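Long-range contact in quinone oxidoreductase (Coxiella burnetii, PDB 3TQH), which probably reduces quinones with electrons from NADPH, the nucleotide bound in this medium-chain dehydrogenase/reductase-type fold: residues V86-A99 and V112-L126. Numbering follows the deposited sequence.
Sequences VNNVNIGDKVMGIA and VCASPDTIIQKLEKL
Ala-99 turns its methyl into strand 112-114, where CB lies 3.6 Å from Cys-113 O and also meets the side chains of Val-112 and Ala-114. Further along, Pro-116 CB touches Val-89 CG2, and the two side chains cross at about a right angle. Thr-118 is tied to Ile-98 twice: its carbonyl accepts Ile-98 N, and its hydroxyl, swung between backbone N and carbonyl carbon (chi1 71°), gives a 2.7 Å bond from OG1 to Ile-98 O. Strand 119-121 continues antiparallel to strand 94-98. Ile-119 forms a non-hydrogen-bonded pair with Gly-97; with no side chain on the glycine to stand between them, their CA atoms come within 4.2 Å. Ile-119 also sends CD1 to 3.6 Å from Val-95 CG1. On the other face, Ile-120 lies alongside selenomethionine Met-96; Met-96 N donates to Ile-120 O and Ile-120 N to Met-96 O, the hydrogen-bonded pair of the two strands. Gln-121 bends at chi2 so that NE2 makes a long, bent hydrogen bond (3.3 Å, 138°) to Asp-93 OD2, above the carboxylate plane; Asn-90 N reaches the same oxygen from the opposite face, and the Gln-121 bond links the type II turn 90-93 to strand 119-121. Lys-122 N bonds to Lys-94 O, while its side chain, bent at chi3 and chi4, brings NZ to Leu-123 O and Leu-126 O of the 123-126 turn. Beyond it, one water bridges Lys-94 NZ and Glu-124 OE1, and Leu-126 CD1 packs 3.7 Å from Met-96 SE. Within the GroES-like domain, strand 94-98 lies between strands 119-121 and 74-82; Val-89 and Ile-119 face Met-36 of strand 36-44, whereas Ile-120 and Leu-126 rest on helix 272-283.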
ATOM      1  N   VAL A  86      -3.251 -27.918  -5.892  1.00 42.07           N
ATOM      2  CA  VAL A  86      -3.792 -26.647  -6.391  1.00 40.13           C
ATOM      3  C   VAL A  86      -4.679 -26.901  -7.618  1.00 41.58           C
ATOM      4  O   VAL A  86      -4.208 -27.441  -8.623  1.00 41.96           O
ATOM      5  CB  VAL A  86      -2.669 -25.654  -6.764  1.00 37.22           C
ATOM      6  CG1 VAL A  86      -3.264 -24.353  -7.279  1.00 35.21           C
ATOM      7  CG2 VAL A  86      -1.762 -25.395  -5.569  1.00 35.76           C
ATOM      8  N   ASN A  87      -5.946 -26.488  -7.537  1.00 42.44           N
ATOM      9  CA  ASN A  87      -6.964 -26.865  -8.530  1.00 44.59           C
ATOM     10  C   ASN A  87      -7.244 -25.825  -9.620  1.00 43.29           C
ATOM     11  O   ASN A  87      -7.425 -26.190 -10.788  1.00 44.65           O
ATOM     12  CB  ASN A  87      -8.296 -27.206  -7.829  1.00 47.11           C
ATOM     13  CG  ASN A  87      -8.378 -28.655  -7.383  1.00 50.30           C
ATOM     14  OD1 ASN A  87      -9.461 -29.243  -7.364  1.00 54.55           O
ATOM     15  ND2 ASN A  87      -7.240 -29.240  -7.022  1.00 50.16           N
ATOM     16  N   ASN A  88      -7.305 -24.551  -9.235  1.00 41.01           N
ATOM     17  CA  ASN A  88      -7.809 -23.491 -10.120  1.00 40.35           C
ATOM     18  C   ASN A  88      -6.738 -22.627 -10.806  1.00 37.42           C
ATOM     19  O   ASN A  88      -7.079 -21.749 -11.602  1.00 37.56           O
ATOM     20  CB  ASN A  88      -8.774 -22.574  -9.344  1.00 40.53           C
ATOM     21  CG  ASN A  88     -10.201 -23.129  -9.260  1.00 44.73           C
ATOM     22  OD1 ASN A  88     -10.538 -24.147  -9.880  1.00 48.17           O
ATOM     23  ND2 ASN A  88     -11.052 -22.444  -8.489  1.00 46.35           N
ATOM     24  N   VAL A  89      -5.462 -22.856 -10.498  1.00 35.06           N
ATOM     25  CA  VAL A  89      -4.363 -22.170 -11.187  1.00 32.21           C
ATOM     26  C   VAL A  89      -3.678 -23.130 -12.176  1.00 32.49           C
ATOM     27  O   VAL A  89      -3.674 -24.339 -11.967  1.00 34.02           O
ATOM     28  CB  VAL A  89      -3.333 -21.631 -10.175  1.00 30.07           C
ATOM     29  CG1 VAL A  89      -2.346 -20.686 -10.857  1.00 28.19           C
ATOM     30  CG2 VAL A  89      -4.041 -20.918  -9.032  1.00 29.16           C
ATOM     31  N   ASN A  90      -3.121 -22.583 -13.257  1.00 30.83           N
ATOM     32  CA  ASN A  90      -2.343 -23.358 -14.227  1.00 31.10           C
ATOM     33  C   ASN A  90      -0.923 -22.818 -14.387  1.00 28.86           C
ATOM     34  O   ASN A  90      -0.674 -21.631 -14.186  1.00 26.86           O
ATOM     35  CB  ASN A  90      -3.028 -23.346 -15.595  1.00 32.72           C
ATOM     36  CG  ASN A  90      -4.211 -24.286 -15.669  1.00 34.91           C
ATOM     37  OD1 ASN A  90      -5.317 -23.871 -16.006  1.00 35.47           O
ATOM     38  ND2 ASN A  90      -3.982 -25.567 -15.371  1.00 36.03           N
ATOM     39  N   ILE A  91       0.001 -23.702 -14.754  1.00 29.17           N
ATOM     40  CA  ILE A  91       1.365 -23.312 -15.097  1.00 27.90           C
ATOM     41  C   ILE A  91       1.309 -22.377 -16.303  1.00 27.54           C
ATOM     42  O   ILE A  91       0.616 -22.657 -17.285  1.00 29.00           O
ATOM     43  CB  ILE A  91       2.246 -24.545 -15.465  1.00 29.77           C
ATOM     44  CG1 ILE A  91       2.386 -25.515 -14.285  1.00 30.07           C
ATOM     45  CG2 ILE A  91       3.621 -24.103 -15.953  1.00 29.28           C
ATOM     46  CD1 ILE A  91       3.062 -24.930 -13.074  1.00 28.22           C
ATOM     47  N   GLY A  92       2.027 -21.264 -16.221  1.00 25.70           N
ATOM     48  CA  GLY A  92       2.030 -20.271 -17.292  1.00 25.87           C
ATOM     49  C   GLY A  92       1.069 -19.111 -17.081  1.00 24.85           C
ATOM     50  O   GLY A  92       1.144 -18.113 -17.798  1.00 24.81           O
ATOM     51  N   ASP A  93       0.170 -19.230 -16.105  1.00 24.34           N
ATOM     52  CA  ASP A  93      -0.783 -18.156 -15.810  1.00 23.84           C
ATOM     53  C   ASP A  93      -0.048 -16.908 -15.333  1.00 22.16           C
ATOM     54  O   ASP A  93       0.894 -16.998 -14.554  1.00 20.99           O
ATOM     55  CB  ASP A  93      -1.797 -18.585 -14.738  1.00 23.77           C
ATOM     56  CG  ASP A  93      -2.885 -19.515 -15.274  1.00 26.04           C
ATOM     57  OD1 ASP A  93      -2.945 -19.781 -16.496  1.00 27.46           O
ATOM     58  OD2 ASP A  93      -3.700 -19.977 -14.452  1.00 26.79           O
ATOM     59  N   LYS A  94      -0.478 -15.749 -15.819  1.00 22.65           N
ATOM     60  CA  LYS A  94       0.044 -14.473 -15.352  1.00 21.46           C
ATOM     61  C   LYS A  94      -0.786 -14.046 -14.147  1.00 20.69           C
ATOM     62  O   LYS A  94      -2.015 -13.977 -14.227  1.00 21.43           O
ATOM     63  CB  LYS A  94      -0.017 -13.428 -16.465  1.00 22.33           C
ATOM     64  CG  LYS A  94       0.771 -13.824 -17.721  1.00 24.57           C
ATOM     65  CD  LYS A  94       0.667 -12.769 -18.836  1.00 27.08           C
ATOM     66  CE  LYS A  94       1.405 -13.213 -20.105  1.00 29.62           C
ATOM     67  NZ  LYS A  94       0.895 -12.534 -21.329  1.00 32.22           N
ATOM     68  N   VAL A  95      -0.112 -13.773 -13.031  1.00 19.48           N
ATOM     69  CA  VAL A  95      -0.798 -13.513 -11.766  1.00 19.17           C
ATOM     70  C   VAL A  95      -0.270 -12.290 -11.029  1.00 18.13           C
ATOM     71  O   VAL A  95       0.833 -11.810 -11.288  1.00 17.34           O
ATOM     72  CB  VAL A  95      -0.707 -14.730 -10.811  1.00 19.15           C
ATOM     73  CG1 VAL A  95      -1.417 -15.944 -11.424  1.00 20.57           C
ATOM     74  CG2 VAL A  95       0.744 -15.043 -10.479  1.00 17.50           C
HETATM   75  N   MSE A  96      -1.080 -11.814 -10.092  1.00 18.54           N
HETATM   76  CA  MSE A  96      -0.770 -10.637  -9.294  1.00 18.05           C
HETATM   77  C   MSE A  96      -1.363 -10.828  -7.905  1.00 17.70           C
HETATM   78  O   MSE A  96      -2.430 -11.422  -7.754  1.00 18.36           O
HETATM   79  CB  MSE A  96      -1.351  -9.381  -9.947  1.00 18.96           C
HETATM   80  CG  MSE A  96      -2.797  -9.550 -10.409  1.00 23.40           C
HETATM   81 SE   MSE A  96      -3.612  -7.923 -11.104  1.00 32.99          SE
HETATM   82  CE  MSE A  96      -3.225  -6.712  -9.608  1.00 26.05           C
ATOM     83  N   GLY A  97      -0.663 -10.337  -6.890  1.00 16.44           N
ATOM     84  CA  GLY A  97      -1.152 -10.466  -5.539  1.00 16.67           C
ATOM     85  C   GLY A  97      -0.133 -10.163  -4.469  1.00 15.78           C
ATOM     86  O   GLY A  97       0.792  -9.367  -4.677  1.00 14.92           O
ATOM     87  N   ILE A  98      -0.334 -10.808  -3.320  1.00 16.34           N
ATOM     88  CA  ILE A  98       0.457 -10.591  -2.118  1.00 15.96           C
ATOM     89  C   ILE A  98       1.100 -11.911  -1.734  1.00 16.46           C
ATOM     90  O   ILE A  98       0.444 -12.950  -1.771  1.00 17.98           O
ATOM     91  CB  ILE A  98      -0.428 -10.134  -0.918  1.00 16.75           C
ATOM     92  CG1 ILE A  98      -1.298  -8.933  -1.292  1.00 17.01           C
ATOM     93  CG2 ILE A  98       0.434  -9.785   0.289  1.00 16.33           C
ATOM     94  CD1 ILE A  98      -0.511  -7.725  -1.651  1.00 17.10           C
ATOM     95  N   ALA A  99       2.366 -11.874  -1.342  1.00 15.84           N
ATOM     96  CA  ALA A  99       3.062 -13.083  -0.916  1.00 16.78           C
ATOM     97  C   ALA A  99       3.746 -12.878   0.436  1.00 16.99           C
ATOM     98  O   ALA A  99       4.352 -11.839   0.691  1.00 16.24           O
ATOM     99  CB  ALA A  99       4.072 -13.511  -1.975  1.00 16.29           C
ATOM    100  N   VAL A 112       8.847 -16.052  -5.909  1.00 17.55           N
ATOM    101  CA  VAL A 112       8.109 -16.065  -4.650  1.00 17.23           C
ATOM    102  C   VAL A 112       7.202 -17.284  -4.560  1.00 18.47           C
ATOM    103  O   VAL A 112       6.808 -17.862  -5.573  1.00 18.64           O
ATOM    104  CB  VAL A 112       7.265 -14.789  -4.449  1.00 15.68           C
ATOM    105  CG1 VAL A 112       8.157 -13.566  -4.433  1.00 14.99           C
ATOM    106  CG2 VAL A 112       6.186 -14.663  -5.525  1.00 15.91           C
ATOM    107  N   CYS A 113       6.900 -17.670  -3.326  1.00 19.29           N
ATOM    108  CA  CYS A 113       5.918 -18.705  -3.040  1.00 21.02           C
ATOM    109  C   CYS A 113       4.622 -18.001  -2.668  1.00 20.41           C
ATOM    110  O   CYS A 113       4.642 -17.025  -1.921  1.00 19.50           O
ATOM    111  CB  CYS A 113       6.402 -19.594  -1.891  1.00 22.50           C
ATOM    112  SG  CYS A 113       5.172 -20.718  -1.216  1.00 25.75           S
ATOM    113  N   ALA A 114       3.499 -18.486  -3.191  1.00 21.33           N
ATOM    114  CA  ALA A 114       2.200 -17.882  -2.897  1.00 21.20           C
ATOM    115  C   ALA A 114       1.067 -18.905  -2.867  1.00 23.18           C
ATOM    116  O   ALA A 114       1.130 -19.957  -3.512  1.00 24.27           O
ATOM    117  CB  ALA A 114       1.891 -16.795  -3.907  1.00 19.83           C
ATOM    118  N   SER A 115       0.034 -18.574  -2.098  1.00 23.80           N
ATOM    119  CA  SER A 115      -1.181 -19.364  -2.025  1.00 25.85           C
ATOM    120  C   SER A 115      -2.136 -18.863  -3.102  1.00 25.68           C
ATOM    121  O   SER A 115      -2.128 -17.679  -3.428  1.00 24.60           O
ATOM    122  CB  SER A 115      -1.817 -19.215  -0.641  1.00 26.89           C
ATOM    123  OG  SER A 115      -3.080 -19.860  -0.571  1.00 29.67           O
ATOM    124  N   PRO A 116      -2.965 -19.753  -3.668  1.00 27.62           N
ATOM    125  CA  PRO A 116      -3.978 -19.278  -4.621  1.00 27.95           C
ATOM    126  C   PRO A 116      -5.008 -18.322  -4.011  1.00 28.23           C
ATOM    127  O   PRO A 116      -5.722 -17.638  -4.747  1.00 28.40           O
ATOM    128  CB  PRO A 116      -4.662 -20.570  -5.089  1.00 30.32           C
ATOM    129  CG  PRO A 116      -4.318 -21.598  -4.060  1.00 31.76           C
ATOM    130  CD  PRO A 116      -2.969 -21.220  -3.543  1.00 29.70           C
ATOM    131  N   ASP A 117      -5.084 -18.286  -2.680  1.00 28.82           N
ATOM    132  CA  ASP A 117      -6.016 -17.415  -1.968  1.00 29.14           C
ATOM    133  C   ASP A 117      -5.537 -15.969  -1.921  1.00 26.29           C
ATOM    134  O   ASP A 117      -6.339 -15.071  -1.683  1.00 26.44           O
ATOM    135  CB  ASP A 117      -6.240 -17.930  -0.539  1.00 31.16           C
ATOM    136  CG  ASP A 117      -6.837 -19.337  -0.510  1.00 35.38           C
ATOM    137  OD1 ASP A 117      -7.963 -19.531  -1.029  1.00 38.45           O
ATOM    138  OD2 ASP A 117      -6.179 -20.251   0.034  1.00 38.26           O
ATOM    139  N   THR A 118      -4.242 -15.740  -2.145  1.00 23.78           N
ATOM    140  CA  THR A 118      -3.685 -14.378  -2.107  1.00 21.43           C
ATOM    141  C   THR A 118      -3.179 -13.883  -3.475  1.00 19.74           C
ATOM    142  O   THR A 118      -2.317 -13.007  -3.542  1.00 17.76           O
ATOM    143  CB  THR A 118      -2.574 -14.244  -1.037  1.00 20.56           C
ATOM    144  OG1 THR A 118      -1.404 -14.961  -1.455  1.00 20.27           O
ATOM    145  CG2 THR A 118      -3.067 -14.778   0.317  1.00 21.50           C
ATOM    146  N   ILE A 119      -3.731 -14.435  -4.555  1.00 20.33           N
ATOM    147  CA  ILE A 119      -3.451 -13.944  -5.909  1.00 19.55           C
ATOM    148  C   ILE A 119      -4.723 -13.894  -6.745  1.00 20.50           C
ATOM    149  O   ILE A 119      -5.735 -14.482  -6.376  1.00 21.84           O
ATOM    150  CB  ILE A 119      -2.411 -14.827  -6.660  1.00 19.44           C
ATOM    151  CG1 ILE A 119      -2.945 -16.247  -6.886  1.00 21.89           C
ATOM    152  CG2 ILE A 119      -1.104 -14.875  -5.894  1.00 18.20           C
ATOM    153  CD1 ILE A 119      -2.346 -16.929  -8.101  1.00 23.35           C
ATOM    154  N   ILE A 120      -4.661 -13.170  -7.859  1.00 19.93           N
ATOM    155  CA  ILE A 120      -5.666 -13.279  -8.921  1.00 21.51           C
ATOM    156  C   ILE A 120      -4.971 -13.342 -10.287  1.00 21.34           C
ATOM    157  O   ILE A 120      -3.770 -13.090 -10.390  1.00 19.94           O
ATOM    158  CB  ILE A 120      -6.705 -12.116  -8.885  1.00 21.92           C
ATOM    159  CG1 ILE A 120      -6.044 -10.759  -9.141  1.00 20.30           C
ATOM    160  CG2 ILE A 120      -7.443 -12.092  -7.547  1.00 22.07           C
ATOM    161  CD1 ILE A 120      -7.035  -9.671  -9.508  1.00 20.97           C
ATOM    162  N   GLN A 121      -5.728 -13.692 -11.324  1.00 23.29           N
ATOM    163  CA  GLN A 121      -5.228 -13.635 -12.699  1.00 23.81           C
ATOM    164  C   GLN A 121      -5.023 -12.170 -13.053  1.00 23.20           C
ATOM    165  O   GLN A 121      -5.926 -11.361 -12.849  1.00 23.74           O
ATOM    166  CB  GLN A 121      -6.235 -14.247 -13.681  1.00 26.19           C
ATOM    167  CG  GLN A 121      -6.567 -15.722 -13.455  1.00 28.09           C
ATOM    168  CD  GLN A 121      -5.393 -16.646 -13.741  1.00 28.69           C
ATOM    169  OE1 GLN A 121      -4.762 -16.565 -14.799  1.00 29.85           O
ATOM    170  NE2 GLN A 121      -5.095 -17.532 -12.797  1.00 28.29           N
ATOM    171  N   LYS A 122      -3.838 -11.820 -13.552  1.00 22.50           N
ATOM    172  CA  LYS A 122      -3.611 -10.483 -14.103  1.00 22.34           C
ATOM    173  C   LYS A 122      -4.442 -10.325 -15.375  1.00 25.01           C
ATOM    174  O   LYS A 122      -4.402 -11.179 -16.256  1.00 26.30           O
ATOM    175  CB  LYS A 122      -2.128 -10.248 -14.425  1.00 21.08           C
ATOM    176  CG  LYS A 122      -1.828  -8.841 -14.967  1.00 20.49           C
ATOM    177  CD  LYS A 122      -0.394  -8.674 -15.484  1.00 19.36           C
ATOM    178  CE  LYS A 122      -0.171  -9.279 -16.871  1.00 20.53           C
ATOM    179  NZ  LYS A 122      -0.999  -8.641 -17.927  1.00 22.23           N
ATOM    180  N   LEU A 123      -5.196  -9.235 -15.464  1.00 26.38           N
ATOM    181  CA  LEU A 123      -5.905  -8.897 -16.697  1.00 29.35           C
ATOM    182  C   LEU A 123      -4.893  -8.604 -17.808  1.00 30.03           C
ATOM    183  O   LEU A 123      -3.812  -8.084 -17.541  1.00 28.55           O
ATOM    184  CB  LEU A 123      -6.828  -7.693 -16.467  1.00 30.22           C
ATOM    185  CG  LEU A 123      -8.090  -8.008 -15.655  1.00 31.09           C
ATOM    186  CD1 LEU A 123      -8.776  -6.735 -15.205  1.00 31.16           C
ATOM    187  CD2 LEU A 123      -9.047  -8.882 -16.472  1.00 33.76           C
ATOM    188  N   GLU A 124      -5.235  -8.957 -19.042  1.00 32.83           N
ATOM    189  CA  GLU A 124      -4.305  -8.805 -20.171  1.00 34.30           C
ATOM    190  C   GLU A 124      -3.866  -7.350 -20.373  1.00 34.17           C
ATOM    191  O   GLU A 124      -2.688  -7.083 -20.628  1.00 33.70           O
ATOM    192  CB  GLU A 124      -4.910  -9.386 -21.465  1.00 37.56           C
ATOM    193  CG  GLU A 124      -4.330  -8.854 -22.794  1.00 41.04           C
ATOM    194  CD  GLU A 124      -2.860  -9.217 -23.048  1.00 42.41           C
ATOM    195  OE1 GLU A 124      -2.096  -9.474 -22.084  1.00 40.83           O
ATOM    196  OE2 GLU A 124      -2.466  -9.232 -24.238  1.00 45.85           O
ATOM    197  N   LYS A 125      -4.807  -6.418 -20.237  1.00 34.86           N
ATOM    198  CA  LYS A 125      -4.528  -4.995 -20.470  1.00 35.17           C
ATOM    199  C   LYS A 125      -3.582  -4.382 -19.432  1.00 31.92           C
ATOM    200  O   LYS A 125      -2.946  -3.367 -19.710  1.00 32.45           O
ATOM    201  CB  LYS A 125      -5.832  -4.194 -20.512  1.00 36.93           C
ATOM    202  CG  LYS A 125      -6.732  -4.538 -21.678  1.00 41.01           C
ATOM    203  CD  LYS A 125      -6.296  -3.848 -22.963  1.00 44.73           C
ATOM    204  CE  LYS A 125      -6.743  -2.390 -23.000  1.00 46.63           C
ATOM    205  NZ  LYS A 125      -6.512  -1.776 -24.335  1.00 50.49           N
ATOM    206  N   LEU A 126      -3.504  -4.986 -18.248  1.00 28.91           N
ATOM    207  CA  LEU A 126      -2.589  -4.539 -17.198  1.00 26.10           C
ATOM    208  C   LEU A 126      -1.150  -4.931 -17.516  1.00 25.08           C
ATOM    209  O   LEU A 126      -0.886  -6.078 -17.866  1.00 25.38           O
ATOM    210  CB  LEU A 126      -2.963  -5.163 -15.843  1.00 24.28           C
ATOM    211  CG  LEU A 126      -4.156  -4.625 -15.048  1.00 24.72           C
ATOM    212  CD1 LEU A 126      -4.363  -5.463 -13.781  1.00 23.07           C
ATOM    213  CD2 LEU A 126      -3.942  -3.169 -14.685  1.00 24.03           C
TER
HETATM  214  O   HOH W   1      -2.310 -12.157 -21.043  1.00  8.82           O